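PDB 5XN8: glycerol Dehydrogenase from Unidentified, which probably catalyses the NAD-dependent, metal-dependent oxidation of glycerol to dihydroxyacetone, and the reverse reduction. Local coordinates for residues A[179-184]-A[338-343]; A[251-256]-A[280-285]; A[275-280]-A[307-312]. All coordinates share one frame; numbering follows the deposited sequence.

Interaction 1: A[179-184]-A[338-343]; sequences AKACYD and NMPFAV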
loop_
_atom_site.group_PDB
_atom_site.type_symbol
_atom_site.label_atom_id
_atom_site.label_comp_id
_atom_site.label_asym_id
_atom_site.label_seq_id
_atom_site.Cartn_x
_atom_site.Cartn_y
_atom_site.Cartn_z
ATOM N N ALA A 179 27.558 -12.393 -2.489
ATOM C CA ALA A 179 27.377 -12.132 -3.920
ATOM C C ALA A 179 27.105 -10.651 -4.114
ATOM O O ALA A 179 27.832 -9.981 -4.848
ATOM C CB ALA A 179 26.237 -12.960 -4.474
ATOM N N LYS A 180 26.089 -10.143 -3.408
ATOM C CA LYS A 180 25.665 -8.728 -3.498
ATOM C C LYS A 180 26.770 -7.742 -3.107
ATOM O O LYS A 180 26.849 -6.651 -3.665
ATOM C CB LYS A 180 24.402 -8.495 -2.654
ATOM C CG LYS A 180 23.783 -7.107 -2.723
ATOM C CD LYS A 180 23.493 -6.678 -4.154
ATOM C CE LYS A 180 22.519 -5.513 -4.210
ATOM N NZ LYS A 180 23.152 -4.214 -3.833
ATOM N N ALA A 181 27.623 -8.136 -2.164
ATOM C CA ALA A 181 28.783 -7.334 -1.751
ATOM C C ALA A 181 29.877 -7.298 -2.812
ATOM O O ALA A 181 30.553 -6.279 -2.973
ATOM C CB ALA A 181 29.348 -7.856 -0.444
ATOM N N CYS A 182 30.078 -8.417 -3.509
ATOM C CA CYS A 182 30.983 -8.458 -4.668
ATOM C C CYS A 182 30.421 -7.677 -5.857
ATOM O O CYS A 182 31.166 -7.015 -6.577
ATOM C CB CYS A 182 31.295 -9.905 -5.070
ATOM S SG CYS A 182 32.306 -10.775 -3.843
ATOM N N TYR A 183 29.112 -7.758 -6.060
ATOM C CA TYR A 183 28.438 -7.003 -7.129
ATOM C C TYR A 183 28.586 -5.498 -6.911
ATOM O O TYR A 183 28.982 -4.773 -7.833
ATOM C CB TYR A 183 26.961 -7.398 -7.196
ATOM C CG TYR A 183 26.166 -6.762 -8.311
ATOM C CD1 TYR A 183 26.371 -7.125 -9.636
ATOM C CD2 TYR A 183 25.182 -5.813 -8.034
ATOM C CE1 TYR A 183 25.629 -6.547 -10.667
ATOM C CE2 TYR A 183 24.428 -5.232 -9.045
ATOM C CZ TYR A 183 24.651 -5.601 -10.355
ATOM O OH TYR A 183 23.906 -5.017 -11.353
ATOM N N ASP A 184 28.295 -5.034 -5.694
ATOM C CA ASP A 184 28.482 -3.623 -5.334
ATOM C C ASP A 184 29.946 -3.192 -5.404
ATOM O O ASP A 184 30.247 -2.079 -5.824
ATOM C CB ASP A 184 27.941 -3.322 -3.929
ATOM C CG ASP A 184 26.433 -3.484 -3.821
ATOM O OD1 ASP A 184 25.721 -3.367 -4.853
ATOM O OD2 ASP A 184 25.958 -3.729 -2.688
ATOM N N ASN A 338 36.993 -8.190 -1.071
ATOM C CA ASN A 338 35.903 -7.999 -2.027
ATOM C C ASN A 338 34.731 -7.158 -1.490
ATOM O O ASN A 338 33.803 -6.897 -2.244
ATOM C CB ASN A 338 35.358 -9.359 -2.510
ATOM C CG ASN A 338 36.399 -10.194 -3.242
ATOM O OD1 ASN A 338 37.364 -9.670 -3.797
ATOM N ND2 ASN A 338 36.187 -11.504 -3.271
ATOM N N MET A 339 34.752 -6.739 -0.224
ATOM C CA MET A 339 33.710 -5.831 0.296
ATOM C C MET A 339 33.817 -4.459 -0.366
ATOM O O MET A 339 34.919 -4.022 -0.707
ATOM C CB MET A 339 33.787 -5.664 1.828
ATOM C CG MET A 339 33.507 -6.913 2.639
ATOM S SD MET A 339 31.886 -7.676 2.457
ATOM C CE MET A 339 30.818 -6.534 3.343
ATOM N N PRO A 340 32.680 -3.753 -0.517
ATOM C CA PRO A 340 32.712 -2.446 -1.188
ATOM C C PRO A 340 33.194 -1.275 -0.316
ATOM O O PRO A 340 32.895 -0.124 -0.626
ATOM C CB PRO A 340 31.250 -2.258 -1.620
ATOM C CG PRO A 340 30.464 -2.976 -0.581
ATOM C CD PRO A 340 31.300 -4.154 -0.175
ATOM N N PHE A 341 33.927 -1.557 0.764
ATOM C CA PHE A 341 34.500 -0.514 1.616
ATOM C C PHE A 341 35.776 -1.055 2.268
ATOM O O PHE A 341 36.069 -2.253 2.175
ATOM C CB PHE A 341 33.487 -0.062 2.677
ATOM C CG PHE A 341 32.796 -1.201 3.375
ATOM C CD1 PHE A 341 31.612 -1.727 2.866
ATOM C CD2 PHE A 341 33.335 -1.758 4.526
ATOM C CE1 PHE A 341 30.985 -2.792 3.494
ATOM C CE2 PHE A 341 32.717 -2.813 5.158
ATOM C CZ PHE A 341 31.539 -3.333 4.650
ATOM N N ALA A 342 36.531 -0.169 2.915
ATOM C CA ALA A 342 37.775 -0.557 3.573
ATOM C C ALA A 342 37.501 -1.453 4.784
ATOM O O ALA A 342 36.683 -1.102 5.644
ATOM C CB ALA A 342 38.553 0.676 4.009
ATOM N N VAL A 343 38.196 -2.588 4.855
ATOM C CA VAL A 343 38.125 -3.475 6.017
ATOM C C VAL A 343 39.501 -3.562 6.674
ATOM O O VAL A 343 40.511 -3.709 5.987
ATOM C CB VAL A 343 37.650 -4.903 5.649
ATOM C CG1 VAL A 343 37.532 -5.758 6.911
ATOM C CG2 VAL A 343 36.326 -4.874 4.876
#
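Ala-181 makes the first touch between helix 162-185 and the loop 338-343. Its methyl points at the loop: CB is 3.9 Å from SD of Met-339 and 4.2 Å from CD of Pro-340. Its carbonyl belongs to the same patch, because Ala-181 O lies 3.6 Å from Pro-340 CD. That oxygen also comes within 3.4 Å of Asn-338 O; both atoms are acceptors, so no hydrogen bond forms between them, and the two carbonyls are simply held near each other by the packing around them. Met-339 leaves the loop with its CB directed away from the helix, and bends at both chi2 (-61°) and chi3 (-73°) bring the sulfur back beside the alanine.

One residue on, Cys-182 presents its thiol to the side of Asn-338. SG lies 3.6 Å from Asn-338 CB, whereas the amide nitrogen ND2 is more distant and is occupied elsewhere, donating to the backbone oxygen of Leu-250. The asparagine thus meets the helix through its aliphatic root and spends its polar end on the connection that leads into helix 252-260.

Asp-184 supplies the last touch, with its CB 4.2 Å from CB of Pro-340. Its carboxylate is engaged along its own helix, one turn back: Lys-180 NZ reaches OD1 at 2.9 Å on the syn lone pair, forming an i, i+4 salt bridge, with a weak second bond to OD2.

No hydrogen bond crosses between the segments; what joins them directly is van der Waals packing, with the proline ring lying along the helix from Ala-181 to Asp-184. This is helix-to-loop packing in the all-helical C-terminal domain of the iron-containing alcohol dehydrogenase fold, where the loop leading to helix 345-363 lies against the C-terminal end of helix 162-185.

Interaction 2: A[251-256]-A[280-285]; sequences AAAHAI and LAQLVL. With ZN (zinc ion), chain E.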
loop_
_atom_site.group_PDB
_atom_site.type_symbol
_atom_site.label_atom_id
_atom_site.label_comp_id
_atom_site.label_asym_id
_atom_site.label_seq_id
_atom_site.Cartn_x
_atom_site.Cartn_y
_atom_site.Cartn_z
ATOM N N ALA A 251 32.866 -13.207 -0.024
ATOM C CA ALA A 251 33.273 -11.943 0.589
ATOM C C ALA A 251 33.558 -12.131 2.091
ATOM O O ALA A 251 34.324 -13.031 2.430
ATOM C CB ALA A 251 32.252 -10.844 0.293
ATOM N N ALA A 252 32.969 -11.332 2.986
ATOM C CA ALA A 252 33.370 -11.332 4.402
ATOM C C ALA A 252 33.077 -12.635 5.124
ATOM O O ALA A 252 33.955 -13.182 5.806
ATOM C CB ALA A 252 32.699 -10.195 5.143
ATOM N N ALA A 253 31.849 -13.131 4.973
ATOM C CA ALA A 253 31.375 -14.311 5.707
ATOM C C ALA A 253 32.308 -15.528 5.657
ATOM O O ALA A 253 32.551 -16.175 6.685
ATOM C CB ALA A 253 29.989 -14.707 5.228
ATOM N N HIS A 254 32.809 -15.829 4.469
ATOM C CA HIS A 254 33.703 -16.988 4.241
ATOM C C HIS A 254 35.147 -16.715 4.668
ATOM O O HIS A 254 35.849 -17.628 5.100
ATOM C CB HIS A 254 33.617 -17.417 2.773
ATOM C CG HIS A 254 32.599 -18.483 2.522
ATOM N ND1 HIS A 254 31.264 -18.221 2.278
ATOM C CD2 HIS A 254 32.742 -19.818 2.417
ATOM C CE1 HIS A 254 30.624 -19.361 2.105
ATOM N NE2 HIS A 254 31.496 -20.350 2.161
ATOM N N ALA A 255 35.597 -15.475 4.543
ATOM C CA ALA A 255 36.870 -15.055 5.136
ATOM C C ALA A 255 36.862 -15.205 6.657
ATOM O O ALA A 255 37.854 -15.655 7.232
ATOM C CB ALA A 255 37.200 -13.626 4.753
ATOM N N ILE A 256 35.757 -14.826 7.306
ATOM C CA ILE A 256 35.633 -14.948 8.771
ATOM C C ILE A 256 35.582 -16.426 9.170
ATOM O O ILE A 256 36.222 -16.810 10.150
ATOM C CB ILE A 256 34.416 -14.164 9.358
ATOM C CG1 ILE A 256 34.641 -12.654 9.215
ATOM C CG2 ILE A 256 34.155 -14.537 10.821
ATOM C CD1 ILE A 256 33.433 -11.815 9.551
ATOM N N LEU A 280 26.323 -13.206 9.838
ATOM C CA LEU A 280 25.848 -12.265 10.848
ATOM C C LEU A 280 26.876 -11.195 11.158
ATOM O O LEU A 280 26.529 -10.021 11.324
ATOM C CB LEU A 280 25.415 -13.000 12.129
ATOM C CG LEU A 280 23.890 -13.110 12.247
ATOM C CD1 LEU A 280 23.480 -14.360 13.039
ATOM C CD2 LEU A 280 23.318 -11.811 12.817
ATOM N N ALA A 281 28.142 -11.602 11.218
ATOM C CA ALA A 281 29.250 -10.660 11.356
ATOM C C ALA A 281 29.348 -9.726 10.147
ATOM O O ALA A 281 29.632 -8.546 10.310
ATOM C CB ALA A 281 30.556 -11.413 11.558
ATOM N N GLN A 282 29.124 -10.252 8.943
ATOM C CA GLN A 282 29.125 -9.423 7.728
ATOM C C GLN A 282 28.006 -8.376 7.724
ATOM O O GLN A 282 28.222 -7.267 7.248
ATOM C CB GLN A 282 29.054 -10.279 6.456
ATOM C CG GLN A 282 29.108 -9.450 5.167
ATOM C CD GLN A 282 29.020 -10.274 3.910
ATOM O OE1 GLN A 282 29.678 -11.296 3.768
ATOM N NE2 GLN A 282 28.216 -9.818 2.975
ATOM N N LEU A 283 26.832 -8.715 8.260
ATOM C CA LEU A 283 25.714 -7.763 8.334
ATOM C C LEU A 283 26.019 -6.549 9.208
ATOM O O LEU A 283 25.682 -5.419 8.860
ATOM C CB LEU A 283 24.448 -8.446 8.861
ATOM C CG LEU A 283 23.809 -9.561 8.041
ATOM C CD1 LEU A 283 22.567 -10.059 8.764
ATOM C CD2 LEU A 283 23.484 -9.116 6.630
ATOM N N VAL A 284 26.648 -6.795 10.348
ATOM C CA VAL A 284 27.116 -5.741 11.253
ATOM C C VAL A 284 28.251 -4.946 10.609
ATOM O O VAL A 284 28.370 -3.740 10.831
ATOM C CB VAL A 284 27.578 -6.337 12.598
ATOM C CG1 VAL A 284 28.254 -5.281 13.473
ATOM C CG2 VAL A 284 26.387 -6.953 13.334
ATOM N N LEU A 285 29.068 -5.635 9.818
ATOM C CA LEU A 285 30.202 -5.042 9.103
ATOM C C LEU A 285 29.772 -4.059 8.011
ATOM O O LEU A 285 30.313 -2.954 7.927
ATOM C CB LEU A 285 31.053 -6.158 8.486
ATOM C CG LEU A 285 32.466 -5.843 8.003
ATOM C CD1 LEU A 285 33.319 -5.353 9.158
ATOM C CD2 LEU A 285 33.058 -7.079 7.369
HETATM ZN ZN ZN E . 30.875 -22.434 1.969
HETATM O O HOH W 1 32.801 -22.399 1.035
#
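Gln-282 reaches from helix 271-285 to the first turn of helix 252-260, and each step of its side chain can be traced. CB lies 3.9 Å from the methyl of Ala-252. CG, placed anti to the backbone N (chi1 -178°), runs along that methyl at 3.7 Å from Ala-252 CB. With chi2 also extended, the chain carries CD past the alanine and delivers the amide to the helix start. There OE1 accepts from the backbone N of Ala-253 at 3.1 Å, with an N-H...O angle of 155°; the donor lies in the carbonyl plane. The backbone N of Ala-252 is 3.4 Å from the same oxygen. NE2 turns to Gln-286 OE1, and more weakly to Phe-177 O, so both ends of the buried amide have partners and its rotation is fixed.

Ala-251, the N-cap residue, has no side-chain acceptor for the first-turn N-H groups; for Ala-253 N that role is taken by Gln-282 of another helix. Apolar contacts continue the interface away from the amide: Leu-285 CD2 touches Ala-252 CB, and Ile-256 CD1 meets Ala-281 CB at 3.5 Å.

His-254, on the same turn, points away from Gln-282 and binds the zinc ion through NE2 at 2.2 Å. Asp-171, His-271 and a water complete the ligands seen, while Glu-178 accepts from ND1 and so orients the imidazole.

The two helical segments come within 8.8 Å, axis to axis, at 127° between their directions. Helix 162-185 packs against both through Glu-178, and helix 345-363 lies against Leu-285 and Val-284, setting the metal-bearing turn within the helical domain.

Interaction 3: A[275-280]-A[307-312]; sequences VAFGTL and VTLAQM
Phe-277 meets the loop 307-312 through a Met-aromatic contact with Met-312. The sulfur SD sits 4.0 Å from the ring centroid, 35° off the ring normal, an oblique position; it is displaced toward the root of the ring, 3.5 Å from CG of Phe-277. The methionine chain runs roughly perpendicular to the phenylalanine side chain. Its run from CA to SD is extended (chi2 179°), which carries the sulfur out to the ring.

Aliphatic packing extends the patch. Leu-309 CD2 approaches the far end of the ring, 3.9 Å from Phe-277 CZ, while Leu-280 CD1 rests on Val-307 CG1 at 3.6 Å. Leu-280 and Val-307 also share Leu-297 of helix 290-303, so this contact ties three elements of the C-terminal helical domain of the iron-containing alcohol dehydrogenase fold.

No hydrogen bond spans the two segments; the loop's polar atom nearest the ring is Val-307 O, in the ring plane at its edge, 3.8 Å from Phe-277 CE1.

Hydrogen bonds instead shape the loop from within. Thr-308 OG1 accepts from Gln-311 N at 3.2 Å, an ST motif at the start of the 3-10 segment 310-312. Gln-311 returns its OE1 to Val-307 N at 2.8 Å, the N-H pointing almost straight at the end of the amide C=O. Leu-309 N donates to Asp-356 of helix 345-363.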
loop_
_atom_site.group_PDB
_atom_site.type_symbol
_atom_site.label_atom_id
_atom_site.label_comp_id
_atom_site.label_asym_id
_atom_site.label_seq_id
_atom_site.Cartn_x
_atom_site.Cartn_y
_atom_site.Cartn_z
ATOM N N VAL A 275 29.829 -20.396 8.837
ATOM C CA VAL A 275 29.459 -19.422 7.799
ATOM C C VAL A 275 28.192 -18.649 8.195
ATOM O O VAL A 275 28.069 -17.452 7.903
ATOM C CB VAL A 275 29.270 -20.131 6.428
ATOM C CG1 VAL A 275 28.627 -19.221 5.392
ATOM C CG2 VAL A 275 30.594 -20.650 5.896
ATOM N N ALA A 276 27.261 -19.323 8.872
ATOM C CA ALA A 276 26.035 -18.670 9.326
ATOM C C ALA A 276 26.335 -17.541 10.303
ATOM O O ALA A 276 25.781 -16.443 10.178
ATOM C CB ALA A 276 25.088 -19.679 9.940
ATOM N N PHE A 277 27.235 -17.795 11.249
ATOM C CA PHE A 277 27.691 -16.748 12.157
ATOM C C PHE A 277 28.497 -15.686 11.423
ATOM O O PHE A 277 28.332 -14.495 11.684
ATOM C CB PHE A 277 28.516 -17.317 13.314
ATOM C CG PHE A 277 28.974 -16.262 14.289
ATOM C CD1 PHE A 277 28.079 -15.708 15.189
ATOM C CD2 PHE A 277 30.278 -15.796 14.274
ATOM C CE1 PHE A 277 28.478 -14.710 16.073
ATOM C CE2 PHE A 277 30.691 -14.801 15.152
ATOM C CZ PHE A 277 29.790 -14.264 16.061
ATOM N N GLY A 278 29.375 -16.119 10.523
ATOM C CA GLY A 278 30.144 -15.208 9.683
ATOM C C GLY A 278 29.303 -14.268 8.836
ATOM O O GLY A 278 29.706 -13.133 8.602
ATOM N N THR A 279 28.146 -14.746 8.382
ATOM C CA THR A 279 27.164 -13.911 7.689
ATOM C C THR A 279 26.608 -12.829 8.600
ATOM O O THR A 279 26.430 -11.681 8.178
ATOM C CB THR A 279 25.997 -14.759 7.154
ATOM O OG1 THR A 279 26.517 -15.768 6.289
ATOM C CG2 THR A 279 24.997 -13.911 6.367
ATOM N N LEU A 280 26.323 -13.206 9.838
ATOM C CA LEU A 280 25.848 -12.265 10.848
ATOM C C LEU A 280 26.876 -11.195 11.158
ATOM O O LEU A 280 26.529 -10.021 11.324
ATOM C CB LEU A 280 25.415 -13.000 12.129
ATOM C CG LEU A 280 23.890 -13.110 12.247
ATOM C CD1 LEU A 280 23.480 -14.360 13.039
ATOM C CD2 LEU A 280 23.318 -11.811 12.817
ATOM N N VAL A 307 24.220 -18.141 16.593
ATOM C CA VAL A 307 24.175 -16.667 16.511
ATOM C C VAL A 307 25.056 -15.978 17.569
ATOM O O VAL A 307 25.071 -14.760 17.666
ATOM C CB VAL A 307 22.725 -16.135 16.586
ATOM C CG1 VAL A 307 21.918 -16.639 15.399
ATOM C CG2 VAL A 307 22.038 -16.531 17.882
ATOM N N THR A 308 25.801 -16.771 18.344
ATOM C CA THR A 308 26.666 -16.261 19.408
ATOM C C THR A 308 27.963 -17.039 19.419
ATOM O O THR A 308 27.999 -18.210 19.022
ATOM C CB THR A 308 26.031 -16.455 20.799
ATOM O OG1 THR A 308 25.825 -17.842 21.024
ATOM C CG2 THR A 308 24.706 -15.742 20.918
ATOM N N LEU A 309 29.011 -16.402 19.923
ATOM C CA LEU A 309 30.299 -17.055 20.095
ATOM C C LEU A 309 30.213 -18.300 20.976
ATOM O O LEU A 309 30.843 -19.311 20.664
ATOM C CB LEU A 309 31.310 -16.073 20.676
ATOM C CG LEU A 309 31.717 -14.943 19.732
ATOM C CD1 LEU A 309 32.517 -13.897 20.464
ATOM C CD2 LEU A 309 32.507 -15.487 18.548
ATOM N N ALA A 310 29.414 -18.239 22.044
ATOM C CA ALA A 310 29.235 -19.383 22.957
ATOM C C ALA A 310 28.665 -20.621 22.263
ATOM O O ALA A 310 29.111 -21.726 22.517
ATOM C CB ALA A 310 28.360 -18.990 24.146
ATOM N N GLN A 311 27.699 -20.438 21.366
ATOM C CA GLN A 311 27.164 -21.562 20.567
ATOM C C GLN A 311 28.177 -22.178 19.595
ATOM O O GLN A 311 27.948 -23.282 19.085
ATOM C CB GLN A 311 25.937 -21.128 19.779
ATOM C CG GLN A 311 24.696 -20.891 20.623
ATOM C CD GLN A 311 23.550 -20.355 19.799
ATOM O OE1 GLN A 311 23.749 -19.508 18.942
ATOM N NE2 GLN A 311 22.344 -20.854 20.040
ATOM N N MET A 312 29.262 -21.451 19.312
ATOM C CA MET A 312 30.403 -21.957 18.544
ATOM C C MET A 312 31.574 -22.472 19.400
ATOM O O MET A 312 32.643 -22.760 18.862
ATOM C CB MET A 312 30.919 -20.840 17.645
ATOM C CG MET A 312 29.897 -20.322 16.658
ATOM S SD MET A 312 30.603 -19.014 15.683
ATOM C CE MET A 312 31.852 -19.865 14.735
#

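Helix 271-285 carries one side of interactions 2 and 3, which share Leu-280 and have centres 10 Å apart. Ala-253 joins them directly, its CB 3.7 Å from Thr-279 N, and Val-275 CG1 touches the zinc ligand His-254, 3.8 Å from CE1. Interaction 1 adjoins interaction 2 through Met-339, whose SD is 3.8 Å from Ala-252 CB and whose CE is 3.8 Å from Gln-282 CG, and through Phe-341, whose CZ is 3.5 Å from Leu-285 O. Interactions 1 and 3 do not touch; their nearest atoms are about 8 Å apart. Only interaction 2 holds a metal ligand: the side chains of Cys-182 and Phe-277 each stay about 13 Å from zinc.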